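Local coordinates for protein Cbm77-rfpl (Ruminococcus flavefaciens, PDB 5FU5) that probably binds plant cell-wall polysaccharides, most likely pectin, as a family 77 carbohydrate-binding module of a cellulosomal enzyme, at residues A72-V77 and K81-N86; A35-K40 and L108-Y113. All coordinates share one frame; numbering follows the deposited sequence.

Overall arrangement
Both contacts belong to one all-beta module built around a curled antiparallel sheet, with their centres about 14 Å apart and their nearest atoms about 6 Å apart, so neither touches the other. Contact 1 is local: two strands almost adjacent in sequence form a partly buried hairpin, held by backbone hydrogen bonds and carrying threonines and lysines on one face. Contact 2 joins segments separated by 67 residues and is buried; it has no hydrogen bond across it and relies on an alanine and three aromatic rings. Along the chain, the hairpin of contact 1 is nested inside the loop that contact 2 closes, and strand 107-116 brings contact 2 into the same sheet.

Contact 1: A72-V77 and K81-N86; sequences AATAKV and KVTASN
Thr74 and Thr83 stand side by side on one face of a beta hairpin, a non-hydrogen-bonded antiparallel pair between strands 74-77 and 80-83; the N-to-C directions of 74-77 and 81-83 make an angle of 142°. The flanking pair, Ala75 and Val82, supplies the hydrogen bonds: Val82 N gives to Ala75 O at 2.8 Å, and Ala75 N answers to Val82 O at 3.1 Å. Past the end of the strands, a third and nearly straight bond runs from Ala84 N to Ala73 O at 2.7 Å.

Thr74 can be followed outward from its backbone. CB lies 3.6 Å from Val82 O, close against the partner chain. From there the side chain branches. A chi1 of 58° sets OG1 between the backbone N and carbonyl carbon, and this hydroxyl is hydrogen-bonded to the backbone N of Asp104 in a neighbouring loop. CG2 is left beside the partner strand, 3.7 Å from Thr83 OG1 and 3.7 Å from Lys81 CE. Threonine suits this buried place because its hydroxyl accepts the N-H of Asp104 while its methyl packs against the neighbouring strand. Lys81 suits its exposed one: its extended chain carries the CE methylene across to Thr74, and NZ reaches a weak, long ion pair with Asp104. Where the strands end, small residues let the backbones stay close, with Ala73 CB 4.1 Å from Ala84 CB.

Contact 2: A35-K40 and L108-Y113; sequences ATYNGK and LFYMEY
The backbones of Ala35 and Phe109 pass 6.6 Å apart, measured CA to CA, and diverge to 8.5 Å between Tyr37 CA and Tyr110 CA, so that side chains rather than hydrogen bonds join the two segments. Ala35 CB sits over one face of the Phe109 ring, offset toward its rim, with 3.7 Å to Phe109 CG. Measured to the ring centroid, this CH-pi contact is 4.1 Å long and 26° off the normal. Alanine suits this place because its methyl can rest on the ring while the two backbones stay near each other.

Phe109 and Tyr110, though consecutive, both point toward 35-40. Alternation fails because the two residues together face Val67 of strand 62-68 in a classic beta bulge. Within 35-40, a type I' turn from Tyr37 to Lys40 links strands 35-37 and 40-47 in a tight hairpin. Tyr37 N bonds to Lys40 O at 2.8 Å and Lys40 N to Tyr37 O at 2.9 Å. Asn38 and Gly39 suit its two central positions, which require positive phi angles.

A chi1 of -176° swings the Tyr37 ring away from its own backbone N, and the ring meets that of Tyr110 obliquely, the planes at 39°, with Tyr37 CE2 3.6 Å from Tyr110 CE2. Aromatic side chains are long enough to bridge this wider part of the interval. Tyr37 also touches Val67, while Asn38 lays its CG above the centre of the Tyr37 ring.

Contact 1: A72-V77 and K81-N86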
ATOM      1  N   ALA A  72       3.751 -13.807  -2.083  1.00 22.07           N
ATOM      2  CA  ALA A  72       4.148 -13.745  -0.654  1.00 20.79           C
ATOM      3  C   ALA A  72       4.981 -12.525  -0.277  1.00 20.48           C
ATOM      4  O   ALA A  72       5.857 -12.567   0.577  1.00 26.24           O
ATOM      5  CB  ALA A  72       4.886 -15.007  -0.240  1.00 25.93           C
ATOM      6  N   ALA A  73       4.644 -11.395  -0.875  1.00 20.94           N
ATOM      7  CA  ALA A  73       5.220 -10.100  -0.529  1.00 20.39           C
ATOM      8  C   ALA A  73       5.078  -9.801   0.968  1.00 19.59           C
ATOM      9  O   ALA A  73       4.180 -10.322   1.660  1.00 21.04           O
ATOM     10  CB  ALA A  73       4.521  -9.019  -1.319  1.00 20.40           C
ATOM     11  N   THR A  74       5.953  -8.929   1.444  1.00 19.57           N
ATOM     12  CA  THR A  74       5.962  -8.534   2.834  1.00 20.40           C
ATOM     13  C   THR A  74       6.124  -7.030   2.942  1.00 19.15           C
ATOM     14  O   THR A  74       6.549  -6.342   2.017  1.00 20.23           O
ATOM     15  CB  THR A  74       7.148  -9.169   3.593  1.00 23.79           C
ATOM     16  OG1 THR A  74       8.351  -8.780   2.954  1.00 24.01           O
ATOM     17  CG2 THR A  74       7.016 -10.704   3.611  1.00 23.85           C
ATOM     18  N   ALA A  75       5.769  -6.515   4.086  1.00 16.08           N
ATOM     19  CA  ALA A  75       6.043  -5.115   4.451  1.00 16.23           C
ATOM     20  C   ALA A  75       6.006  -4.959   5.968  1.00 17.44           C
ATOM     21  O   ALA A  75       5.509  -5.841   6.673  1.00 20.68           O
ATOM     22  CB  ALA A  75       5.013  -4.159   3.844  1.00 18.74           C
ATOM     23  N   LYS A  76       6.522  -3.848   6.451  1.00 16.71           N
ATOM     24  CA  LYS A  76       6.339  -3.468   7.850  1.00 16.32           C
ATOM     25  C   LYS A  76       5.302  -2.369   7.898  1.00 15.99           C
ATOM     26  O   LYS A  76       5.422  -1.378   7.148  1.00 17.01           O
ATOM     27  CB  LYS A  76       7.662  -3.034   8.495  1.00 18.36           C
ATOM     28  CG  LYS A  76       8.592  -4.201   8.720  1.00 21.17           C
ATOM     29  CD  LYS A  76       9.847  -3.751   9.428  1.00 22.76           C
ATOM     30  CE  LYS A  76      10.769  -4.931   9.645  1.00 27.37           C
ATOM     31  NZ  LYS A  76      11.890  -4.586  10.576  1.00 32.21           N
ATOM     32  N   VAL A  77       4.347  -2.503   8.807  1.00 16.57           N
ATOM     33  CA  VAL A  77       3.381  -1.467   9.055  1.00 16.83           C
ATOM     34  C   VAL A  77       3.548  -1.074  10.529  1.00 18.10           C
ATOM     35  O   VAL A  77       3.448  -1.925  11.415  1.00 19.38           O
ATOM     36  CB  VAL A  77       1.947  -1.906   8.709  1.00 19.44           C
ATOM     37  CG1 VAL A  77       0.964  -0.785   9.043  1.00 23.72           C
ATOM     38  CG2 VAL A  77       1.866  -2.251   7.230  1.00 21.80           C
ATOM     39  N   LYS A  81       6.165  -6.586  10.835  1.00 17.96           N
ATOM     40  CA  LYS A  81       6.136  -7.357   9.587  1.00 18.06           C
ATOM     41  C   LYS A  81       4.766  -8.012   9.380  1.00 17.60           C
ATOM     42  O   LYS A  81       4.171  -8.640  10.281  1.00 21.02           O
ATOM     43  CB  LYS A  81       7.204  -8.460   9.568  1.00 20.78           C
ATOM     44  CG  LYS A  81       7.333  -9.187   8.229  1.00 23.84           C
ATOM     45  CD  LYS A  81       8.506 -10.151   8.206  1.00 28.23           C
ATOM     46  CE  LYS A  81       8.640 -10.948   6.931  1.00 29.38           C
ATOM     47  NZ  LYS A  81       9.799 -11.896   6.981  1.00 33.38           N
ATOM     48  N   VAL A  82       4.288  -7.873   8.148  1.00 19.07           N
ATOM     49  CA  VAL A  82       3.036  -8.503   7.675  0.50 19.18           C
ATOM     50  C   VAL A  82       3.339  -9.148   6.319  1.00 19.32           C
ATOM     51  O   VAL A  82       4.145  -8.637   5.572  1.00 20.95           O
ATOM     52  CB  VAL A  82       1.860  -7.510   7.498  0.50 20.10           C
ATOM     53  CG1 VAL A  82       0.559  -8.263   7.275  0.50 17.87           C
ATOM     54  CG2 VAL A  82       1.742  -6.519   8.647  0.50 21.51           C
ATOM     55  N   THR A  83       2.696 -10.283   6.039  1.00 21.07           N
ATOM     56  CA  THR A  83       2.895 -11.086   4.818  1.00 20.84           C
ATOM     57  C   THR A  83       1.592 -11.150   4.023  1.00 20.38           C
ATOM     58  O   THR A  83       0.494 -11.298   4.594  1.00 23.66           O
ATOM     59  CB  THR A  83       3.422 -12.528   5.131  1.00 24.13           C
ATOM     60  OG1 THR A  83       4.633 -12.443   5.892  1.00 26.85           O
ATOM     61  CG2 THR A  83       3.746 -13.322   3.877  1.00 24.66           C
ATOM     62  N   ALA A  84       1.750 -11.023   2.703  1.00 20.24           N
ATOM     63  CA  ALA A  84       0.644 -11.114   1.759  1.00 22.44           C
ATOM     64  C   ALA A  84       0.110 -12.532   1.599  1.00 23.56           C
ATOM     65  O   ALA A  84       0.844 -13.527   1.810  1.00 26.77           O
ATOM     66  CB  ALA A  84       1.120 -10.630   0.370  1.00 22.58           C
ATOM     67  N   SER A  85      -1.156 -12.588   1.158  1.00 24.69           N
ATOM     68  CA  SER A  85      -1.781 -13.807   0.664  0.50 25.49           C
ATOM     69  C   SER A  85      -2.182 -13.517  -0.782  1.00 23.78           C
ATOM     70  O   SER A  85      -2.907 -12.534  -1.057  1.00 25.20           O
ATOM     71  CB  SER A  85      -3.007 -14.167   1.505  0.50 29.92           C
ATOM     72  OG  SER A  85      -2.613 -14.705   2.754  0.50 31.87           O
ATOM     73  N   ASN A  86      -1.651 -14.288  -1.717  1.00 27.34           N
ATOM     74  CA  ASN A  86      -1.911 -14.058  -3.157  1.00 27.59           C
ATOM     75  C   ASN A  86      -1.664 -12.636  -3.582  1.00 23.51           C
ATOM     76  O   ASN A  86      -2.430 -12.055  -4.340  1.00 27.23           O
ATOM     77  CB  ASN A  86      -3.327 -14.507  -3.540  1.00 33.87           C
ATOM     78  CG  ASN A  86      -3.592 -15.915  -3.106  1.00 44.36           C
ATOM     79  OD1 ASN A  86      -2.734 -16.797  -3.265  1.00 58.94           O
ATOM     80  ND2 ASN A  86      -4.757 -16.150  -2.535  1.00 52.23           N
TER

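Contact 2: A35-K40 and L108-Y113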
ATOM      1  N   ALA A  35       1.023  -6.441 -11.581  1.00 18.57           N
ATOM      2  CA  ALA A  35       0.033  -6.946 -10.631  1.00 20.30           C
ATOM      3  C   ALA A  35      -1.331  -6.819 -11.244  1.00 20.86           C
ATOM      4  O   ALA A  35      -1.606  -5.839 -11.941  1.00 22.28           O
ATOM      5  CB  ALA A  35       0.094  -6.210  -9.327  1.00 20.81           C
ATOM      6  N   THR A  36      -2.170  -7.825 -11.040  1.00 24.28           N
ATOM      7  CA  THR A  36      -3.505  -7.904 -11.592  1.00 26.87           C
ATOM      8  C   THR A  36      -4.439  -7.791 -10.384  1.00 28.46           C
ATOM      9  O   THR A  36      -4.361  -8.591  -9.436  1.00 31.78           O
ATOM     10  CB  THR A  36      -3.694  -9.247 -12.305  1.00 32.66           C
ATOM     11  OG1 THR A  36      -2.685  -9.417 -13.326  1.00 39.52           O
ATOM     12  CG2 THR A  36      -5.061  -9.316 -12.954  1.00 34.33           C
ATOM     13  N   TYR A  37      -5.272  -6.771 -10.383  1.00 26.65           N
ATOM     14  CA  TYR A  37      -6.131  -6.466  -9.234  1.00 30.11           C
ATOM     15  C   TYR A  37      -7.454  -5.869  -9.663  1.00 31.97           C
ATOM     16  O   TYR A  37      -7.486  -4.841 -10.349  1.00 31.98           O
ATOM     17  CB  TYR A  37      -5.442  -5.485  -8.313  1.00 30.43           C
ATOM     18  CG  TYR A  37      -6.222  -5.195  -7.055  1.00 27.65           C
ATOM     19  CD1 TYR A  37      -6.421  -6.194  -6.093  1.00 28.34           C
ATOM     20  CD2 TYR A  37      -6.754  -3.931  -6.802  1.00 30.84           C
ATOM     21  CE1 TYR A  37      -7.123  -5.930  -4.929  1.00 27.15           C
ATOM     22  CE2 TYR A  37      -7.480  -3.684  -5.650  1.00 31.64           C
ATOM     23  CZ  TYR A  37      -7.637  -4.690  -4.706  1.00 29.33           C
ATOM     24  OH  TYR A  37      -8.321  -4.474  -3.541  1.00 40.96           O
ATOM     25  N   ASN A  38      -8.544  -6.491  -9.225  1.00 34.49           N
ATOM     26  CA  ASN A  38      -9.904  -6.086  -9.656  1.00 36.95           C
ATOM     27  C   ASN A  38     -10.012  -5.766 -11.153  1.00 39.31           C
ATOM     28  O   ASN A  38     -10.500  -4.719 -11.549  1.00 44.63           O
ATOM     29  CB  ASN A  38     -10.381  -4.905  -8.803  1.00 44.82           C
ATOM     30  CG  ASN A  38     -10.545  -5.281  -7.338  1.00 51.10           C
ATOM     31  OD1 ASN A  38     -10.452  -6.460  -6.958  1.00 55.23           O
ATOM     32  ND2 ASN A  38     -10.796  -4.276  -6.501  1.00 57.21           N
ATOM     33  N   GLY A  39      -9.471  -6.676 -11.957  1.00 38.88           N
ATOM     34  CA  GLY A  39      -9.525  -6.596 -13.401  1.00 35.92           C
ATOM     35  C   GLY A  39      -8.553  -5.619 -14.049  1.00 35.17           C
ATOM     36  O   GLY A  39      -8.470  -5.558 -15.286  1.00 42.59           O
ATOM     37  N   LYS A  40      -7.825  -4.847 -13.243  1.00 31.81           N
ATOM     38  CA  LYS A  40      -6.838  -3.898 -13.753  1.00 31.12           C
ATOM     39  C   LYS A  40      -5.485  -4.600 -13.777  1.00 25.49           C
ATOM     40  O   LYS A  40      -5.172  -5.362 -12.851  1.00 31.95           O
ATOM     41  CB  LYS A  40      -6.736  -2.651 -12.878  1.00 34.84           C
ATOM     42  CG  LYS A  40      -8.008  -1.829 -12.712  1.00 41.51           C
ATOM     43  CD  LYS A  40      -7.728  -0.583 -11.882  1.00 53.80           C
ATOM     44  CE  LYS A  40      -8.920  -0.208 -11.009  1.00 57.64           C
ATOM     45  NZ  LYS A  40      -8.844   1.201 -10.554  1.00 59.24           N
ATOM     46  N   LEU A 108       5.393  -2.793  -4.873  1.00 16.55           N
ATOM     47  CA  LEU A 108       4.063  -2.343  -4.501  1.00 15.06           C
ATOM     48  C   LEU A 108       3.346  -1.614  -5.670  1.00 14.47           C
ATOM     49  O   LEU A 108       3.887  -0.636  -6.197  1.00 15.72           O
ATOM     50  CB  LEU A 108       4.164  -1.423  -3.291  1.00 15.78           C
ATOM     51  CG  LEU A 108       2.854  -0.815  -2.729  1.00 15.18           C
ATOM     52  CD1 LEU A 108       1.894  -1.903  -2.260  1.00 17.33           C
ATOM     53  CD2 LEU A 108       3.132   0.208  -1.667  1.00 16.86           C
ATOM     54  N   PHE A 109       2.144  -2.073  -6.009  1.00 14.55           N
ATOM     55  CA  PHE A 109       1.411  -1.508  -7.175  1.00 15.72           C
ATOM     56  C   PHE A 109       0.162  -0.695  -6.870  1.00 14.94           C
ATOM     57  O   PHE A 109      -0.257   0.159  -7.675  1.00 16.15           O
ATOM     58  CB  PHE A 109       1.074  -2.628  -8.159  1.00 15.92           C
ATOM     59  CG  PHE A 109       2.268  -3.206  -8.874  1.00 16.10           C
ATOM     60  CD1 PHE A 109       3.137  -4.092  -8.245  1.00 16.11           C
ATOM     61  CD2 PHE A 109       2.527  -2.927 -10.201  1.00 18.09           C
ATOM     62  CE1 PHE A 109       4.233  -4.599  -8.891  1.00 17.69           C
ATOM     63  CE2 PHE A 109       3.599  -3.477 -10.856  1.00 18.94           C
ATOM     64  CZ  PHE A 109       4.462  -4.320 -10.221  1.00 17.39           C
ATOM     65  N   TYR A 110      -0.466  -0.928  -5.734  1.00 16.38           N
ATOM     66  CA  TYR A 110      -1.750  -0.304  -5.402  1.00 15.67           C
ATOM     67  C   TYR A 110      -1.923  -0.302  -3.904  1.00 15.93           C
ATOM     68  O   TYR A 110      -1.505  -1.258  -3.234  1.00 16.41           O
ATOM     69  CB  TYR A 110      -2.894  -1.083  -6.083  1.00 16.85           C
ATOM     70  CG  TYR A 110      -4.279  -0.401  -6.025  1.00 19.76           C
ATOM     71  CD1 TYR A 110      -4.614   0.638  -6.877  1.00 29.81           C
ATOM     72  CD2 TYR A 110      -5.233  -0.841  -5.105  1.00 26.09           C
ATOM     73  CE1 TYR A 110      -5.867   1.213  -6.795  1.00 37.17           C
ATOM     74  CE2 TYR A 110      -6.469  -0.268  -4.995  1.00 29.30           C
ATOM     75  CZ  TYR A 110      -6.799   0.732  -5.841  1.00 32.76           C
ATOM     76  OH  TYR A 110      -8.070   1.261  -5.679  1.00 44.10           O
ATOM     77  N   MET A 111      -2.566   0.727  -3.392  1.00 15.29           N
ATOM     78  CA  MET A 111      -2.949   0.700  -2.004  0.50 15.85           C
ATOM     79  C   MET A 111      -4.227   1.450  -1.740  1.00 15.72           C
ATOM     80  O   MET A 111      -4.620   2.353  -2.500  1.00 16.70           O
ATOM     81  CB  MET A 111      -1.805   1.160  -1.109  0.50 21.56           C
ATOM     82  CG  MET A 111      -1.364   2.577  -1.267  0.50 19.47           C
ATOM     83  SD  MET A 111       0.039   3.025  -0.208  0.50 21.28           S
ATOM     84  CE  MET A 111       0.261   4.564  -1.068  0.50 14.14           C
ATOM     85  N   GLU A 112      -4.940   0.980  -0.709  1.00 15.81           N
ATOM     86  CA  GLU A 112      -6.201   1.554  -0.295  0.50 17.17           C
ATOM     87  C   GLU A 112      -6.304   1.554   1.212  1.00 17.00           C
ATOM     88  O   GLU A 112      -5.882   0.606   1.846  1.00 18.54           O
ATOM     89  CB  GLU A 112      -7.388   0.769  -0.872  0.50 21.61           C
ATOM     90  CG  GLU A 112      -8.639   1.001  -0.058  0.50 28.20           C
ATOM     91  CD  GLU A 112      -9.903   0.573  -0.711  0.50 35.42           C
ATOM     92  OE1 GLU A 112      -9.870  -0.286  -1.629  0.50 43.87           O
ATOM     93  OE2 GLU A 112     -10.921   1.134  -0.274  0.50 40.82           O
ATOM     94  N   TYR A 113      -6.872   2.619   1.761  1.00 14.67           N
ATOM     95  CA  TYR A 113      -7.224   2.669   3.166  1.00 15.55           C
ATOM     96  C   TYR A 113      -8.720   2.911   3.225  1.00 17.84           C
ATOM     97  O   TYR A 113      -9.191   3.946   2.753  1.00 18.72           O
ATOM     98  CB  TYR A 113      -6.458   3.753   3.960  1.00 16.63           C
ATOM     99  CG  TYR A 113      -6.789   3.656   5.410  1.00 15.83           C
ATOM    100  CD1 TYR A 113      -6.350   2.544   6.148  1.00 16.65           C
ATOM    101  CD2 TYR A 113      -7.642   4.551   6.038  1.00 16.73           C
ATOM    102  CE1 TYR A 113      -6.708   2.381   7.471  1.00 17.09           C
ATOM    103  CE2 TYR A 113      -8.023   4.379   7.376  1.00 17.28           C
ATOM    104  CZ  TYR A 113      -7.497   3.280   8.091  1.00 16.17           C
ATOM    105  OH  TYR A 113      -7.851   3.080   9.401  1.00 17.17           O
TER